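Local coordinates for protein SusD homolog (Bacteroides thetaiotaomicron VPI-5482, PDB 3IV0) that probably binds glycans at the outer membrane and, as in other SusD-family proteins, passes them to a TonB-dependent transporter, at residues Asn453-Ile463 with Gln473-Glu481. Sequence-based numbering, arbitrary orientation.
Sequences NFNVGAWTWPI and QIGLNLFWE
The C-terminal tail of this SusD-family chain, Gln473-Glu481, packs its 3-10 turn against the Schellman-capped end of helix 451-455 and the loop that follows. Ala458 CB sits over one face of the Phe479 ring, a CH-pi contact 3.5 Å from the centroid. Val456 CG2 lies 3.6 Å from Phe479 CD1. With CG anti to the backbone N (chi1 -175°), the ring is directed at both. An alanine in place of Phe479 would probably strip the aromatic cover from Ala458 CB, take away the apolar partner of Val456 CG2 and open a gap beside the helix end. Gly457, at positive phi, is the C-prime residue of the Schellman motif. Its O accepts from Thr460 N and OG1 and, weakly, from a water that also accepts from Phe479 N. Trp480 is sandwiched, with Phe479 CD2 over one face and Pro462 CG over the other, 3.7 Å from Trp480 CG. Its NE1 makes a weak, bent bond to Thr460 O (3.0 Å, 130°). Asn477 ND2 donates almost straight to Trp461 O at 2.9 Å, with that oxygen near the amide plane. ND2 also bonds Phe142 O, and OD1 accepts from Arg159. Leu476 CD2 meets Ile463 CG2 at 3.8 Å.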
loop_
_atom_site.group_PDB
_atom_site.type_symbol
_atom_site.label_atom_id
_atom_site.label_comp_id
_atom_site.label_asym_id
_atom_site.label_seq_id
_atom_site.Cartn_x
_atom_site.Cartn_y
_atom_site.Cartn_z
ATOM N N ASN A 453 -4.481 23.738 -4.455
ATOM C CA ASN A 453 -4.196 23.181 -3.124
ATOM C C ASN A 453 -3.256 22.002 -3.239
ATOM O O ASN A 453 -2.271 21.934 -2.499
ATOM C CB ASN A 453 -5.478 22.830 -2.406
ATOM C CG ASN A 453 -6.237 24.065 -1.910
ATOM O OD1 ASN A 453 -5.687 25.163 -1.844
ATOM N ND2 ASN A 453 -7.448 23.853 -1.493
ATOM N N PHE A 454 -3.488 21.147 -4.215
ATOM C CA PHE A 454 -2.505 20.093 -4.503
ATOM C C PHE A 454 -1.126 20.662 -4.695
ATOM O O PHE A 454 -0.124 20.144 -4.136
ATOM C CB PHE A 454 -2.940 19.349 -5.748
ATOM C CG PHE A 454 -2.013 18.250 -6.174
ATOM C CD1 PHE A 454 -0.954 18.518 -7.028
ATOM C CD2 PHE A 454 -2.236 16.952 -5.791
ATOM C CE1 PHE A 454 -0.133 17.504 -7.480
ATOM C CE2 PHE A 454 -1.410 15.940 -6.247
ATOM C CZ PHE A 454 -0.362 16.207 -7.067
ATOM N N ASN A 455 -1.022 21.705 -5.508
ATOM C CA ASN A 455 0.269 22.278 -5.858
ATOM C C ASN A 455 1.024 22.848 -4.666
ATOM O O ASN A 455 2.246 22.945 -4.709
ATOM C CB ASN A 455 0.082 23.381 -6.922
ATOM C CG ASN A 455 -0.315 22.846 -8.278
ATOM O OD1 ASN A 455 -0.075 21.682 -8.595
ATOM N ND2 ASN A 455 -0.863 23.728 -9.121
ATOM N N VAL A 456 0.317 23.248 -3.623
ATOM C CA VAL A 456 0.942 23.763 -2.414
ATOM C C VAL A 456 0.958 22.697 -1.295
ATOM O O VAL A 456 1.195 23.031 -0.133
ATOM C CB VAL A 456 0.314 25.108 -1.921
ATOM C CG1 VAL A 456 0.534 26.207 -2.966
ATOM C CG2 VAL A 456 -1.148 25.009 -1.592
ATOM N N GLY A 457 0.776 21.435 -1.634
ATOM C CA GLY A 457 1.029 20.376 -0.670
ATOM C C GLY A 457 -0.170 19.884 0.098
ATOM O O GLY A 457 -0.017 19.162 1.107
ATOM N N ALA A 458 -1.388 20.191 -0.338
ATOM C CA ALA A 458 -2.583 19.702 0.338
ATOM C C ALA A 458 -2.810 18.203 0.215
ATOM O O ALA A 458 -3.743 17.681 0.816
ATOM C CB ALA A 458 -3.853 20.462 -0.123
ATOM N N TRP A 459 -1.994 17.508 -0.573
ATOM C CA TRP A 459 -2.055 16.028 -0.635
ATOM C C TRP A 459 -1.249 15.375 0.504
ATOM O O TRP A 459 -1.376 14.172 0.707
ATOM C CB TRP A 459 -1.571 15.528 -1.994
ATOM C CG TRP A 459 -0.174 15.881 -2.299
ATOM C CD1 TRP A 459 0.251 16.965 -2.966
ATOM C CD2 TRP A 459 1.026 15.137 -1.963
ATOM N NE1 TRP A 459 1.612 16.972 -3.067
ATOM C CE2 TRP A 459 2.114 15.847 -2.464
ATOM C CE3 TRP A 459 1.273 13.934 -1.292
ATOM C CZ2 TRP A 459 3.452 15.400 -2.332
ATOM C CZ3 TRP A 459 2.553 13.496 -1.199
ATOM C CH2 TRP A 459 3.623 14.229 -1.672
ATOM N N THR A 460 -0.433 16.145 1.227
ATOM C CA THR A 460 0.376 15.586 2.322
ATOM C C THR A 460 -0.418 15.538 3.617
ATOM O O THR A 460 -1.432 16.219 3.751
ATOM C CB THR A 460 1.632 16.404 2.591
ATOM O OG1 THR A 460 1.256 17.711 3.083
ATOM C CG2 THR A 460 2.507 16.486 1.327
ATOM N N TRP A 461 0.038 14.706 4.559
ATOM C CA TRP A 461 -0.365 14.775 5.953
ATOM C C TRP A 461 0.341 15.922 6.666
ATOM O O TRP A 461 1.471 16.202 6.377
ATOM C CB TRP A 461 -0.018 13.444 6.669
ATOM C CG TRP A 461 -0.952 12.346 6.356
ATOM C CD1 TRP A 461 -1.053 11.672 5.183
ATOM C CD2 TRP A 461 -2.001 11.826 7.201
ATOM N NE1 TRP A 461 -2.047 10.741 5.256
ATOM C CE2 TRP A 461 -2.653 10.815 6.484
ATOM C CE3 TRP A 461 -2.406 12.088 8.523
ATOM C CZ2 TRP A 461 -3.725 10.106 7.003
ATOM C CZ3 TRP A 461 -3.450 11.402 9.036
ATOM C CH2 TRP A 461 -4.112 10.422 8.285
ATOM N N PRO A 462 -0.340 16.537 7.658
ATOM C CA PRO A 462 0.387 17.397 8.556
ATOM C C PRO A 462 1.510 16.634 9.231
ATOM O O PRO A 462 1.349 15.445 9.485
ATOM C CB PRO A 462 -0.672 17.814 9.591
ATOM C CG PRO A 462 -2.012 17.567 8.911
ATOM C CD PRO A 462 -1.754 16.395 8.028
ATOM N N ILE A 463 2.593 17.326 9.527
ATOM C CA ILE A 463 3.700 16.775 10.312
ATOM C C ILE A 463 3.477 17.176 11.771
ATOM O O ILE A 463 3.391 18.363 12.080
ATOM C CB ILE A 463 5.024 17.287 9.790
ATOM C CG1 ILE A 463 5.301 16.666 8.413
ATOM C CG2 ILE A 463 6.194 16.948 10.766
ATOM C CD1 ILE A 463 6.450 17.319 7.644
ATOM N N GLN A 473 15.833 20.873 12.305
ATOM C CA GLN A 473 16.008 21.369 10.938
ATOM C C GLN A 473 14.763 21.106 10.068
ATOM O O GLN A 473 14.762 21.396 8.868
ATOM C CB GLN A 473 17.247 20.720 10.324
ATOM N N ILE A 474 13.703 20.600 10.700
ATOM C CA ILE A 474 12.459 20.164 10.010
ATOM C C ILE A 474 11.472 21.328 9.871
ATOM O O ILE A 474 11.102 21.943 10.874
ATOM C CB ILE A 474 11.793 18.992 10.814
ATOM C CG1 ILE A 474 12.729 17.784 10.870
ATOM C CG2 ILE A 474 10.446 18.577 10.215
ATOM C CD1 ILE A 474 13.069 17.220 9.538
ATOM N N GLY A 475 11.028 21.631 8.648
ATOM C CA GLY A 475 9.922 22.534 8.446
ATOM C C GLY A 475 8.622 21.756 8.269
ATOM O O GLY A 475 8.628 20.590 7.830
ATOM N N LEU A 476 7.500 22.360 8.631
ATOM C CA LEU A 476 6.250 21.631 8.571
ATOM C C LEU A 476 5.656 21.575 7.159
ATOM O O LEU A 476 6.196 22.151 6.212
ATOM C CB LEU A 476 5.247 22.225 9.554
ATOM C CG LEU A 476 5.662 22.094 11.030
ATOM C CD1 LEU A 476 4.622 22.750 11.888
ATOM C CD2 LEU A 476 5.881 20.653 11.466
ATOM N N ASN A 477 4.546 20.853 7.028
ATOM C CA ASN A 477 3.788 20.867 5.788
ATOM C C ASN A 477 2.832 22.057 5.863
ATOM O O ASN A 477 1.838 22.054 6.579
ATOM C CB ASN A 477 3.106 19.520 5.524
ATOM C CG ASN A 477 4.043 18.528 4.858
ATOM O OD1 ASN A 477 4.961 18.932 4.145
ATOM N ND2 ASN A 477 3.814 17.225 5.082
ATOM N N LEU A 478 3.197 23.105 5.136
ATOM C CA LEU A 478 2.665 24.436 5.387
ATOM C C LEU A 478 1.233 24.636 4.974
ATOM O O LEU A 478 0.551 25.553 5.475
ATOM C CB LEU A 478 3.551 25.479 4.729
ATOM C CG LEU A 478 4.988 25.468 5.263
ATOM C CD1 LEU A 478 5.821 26.520 4.574
ATOM C CD2 LEU A 478 4.973 25.690 6.776
ATOM N N PHE A 479 0.695 23.782 4.101
ATOM C CA PHE A 479 -0.705 23.928 3.786
ATOM C C PHE A 479 -1.561 23.840 5.047
ATOM O O PHE A 479 -2.660 24.397 5.110
ATOM C CB PHE A 479 -1.179 22.877 2.776
ATOM C CG PHE A 479 -2.605 23.078 2.338
ATOM C CD1 PHE A 479 -2.923 24.089 1.438
ATOM C CD2 PHE A 479 -3.631 22.317 2.827
ATOM C CE1 PHE A 479 -4.217 24.287 1.055
ATOM C CE2 PHE A 479 -4.937 22.521 2.426
ATOM C CZ PHE A 479 -5.223 23.545 1.541
ATOM N N TRP A 480 -1.093 23.074 6.023
ATOM C CA TRP A 480 -1.879 22.804 7.235
ATOM C C TRP A 480 -1.556 23.782 8.364
ATOM O O TRP A 480 -2.070 23.608 9.458
ATOM C CB TRP A 480 -1.637 21.356 7.684
ATOM C CG TRP A 480 -1.841 20.418 6.556
ATOM C CD1 TRP A 480 -0.891 19.679 5.949
ATOM C CD2 TRP A 480 -3.074 20.137 5.900
ATOM N NE1 TRP A 480 -1.455 18.961 4.929
ATOM C CE2 TRP A 480 -2.799 19.226 4.866
ATOM C CE3 TRP A 480 -4.398 20.586 6.061
ATOM C CZ2 TRP A 480 -3.799 18.749 4.000
ATOM C CZ3 TRP A 480 -5.357 20.134 5.209
ATOM C CH2 TRP A 480 -5.074 19.219 4.198
ATOM N N GLU A 481 -0.741 24.792 8.084
ATOM C CA GLU A 481 -0.232 25.725 9.095
ATOM C C GLU A 481 -0.686 27.141 8.833
ATOM O O GLU A 481 -1.723 27.344 8.212
ATOM C CB GLU A 481 1.287 25.692 9.061
ATOM C CG GLU A 481 1.829 24.504 9.750
ATOM C CD GLU A 481 1.364 24.492 11.188
ATOM O OE1 GLU A 481 1.170 25.617 11.740
ATOM O OE2 GLU A 481 1.200 23.402 11.754
ATOM O OXT GLU A 481 0.019 28.088 9.238
HETATM O O HOH W 1 1.621 21.333 2.873
HETATM O O HOH W 2 2.127 20.248 8.791
#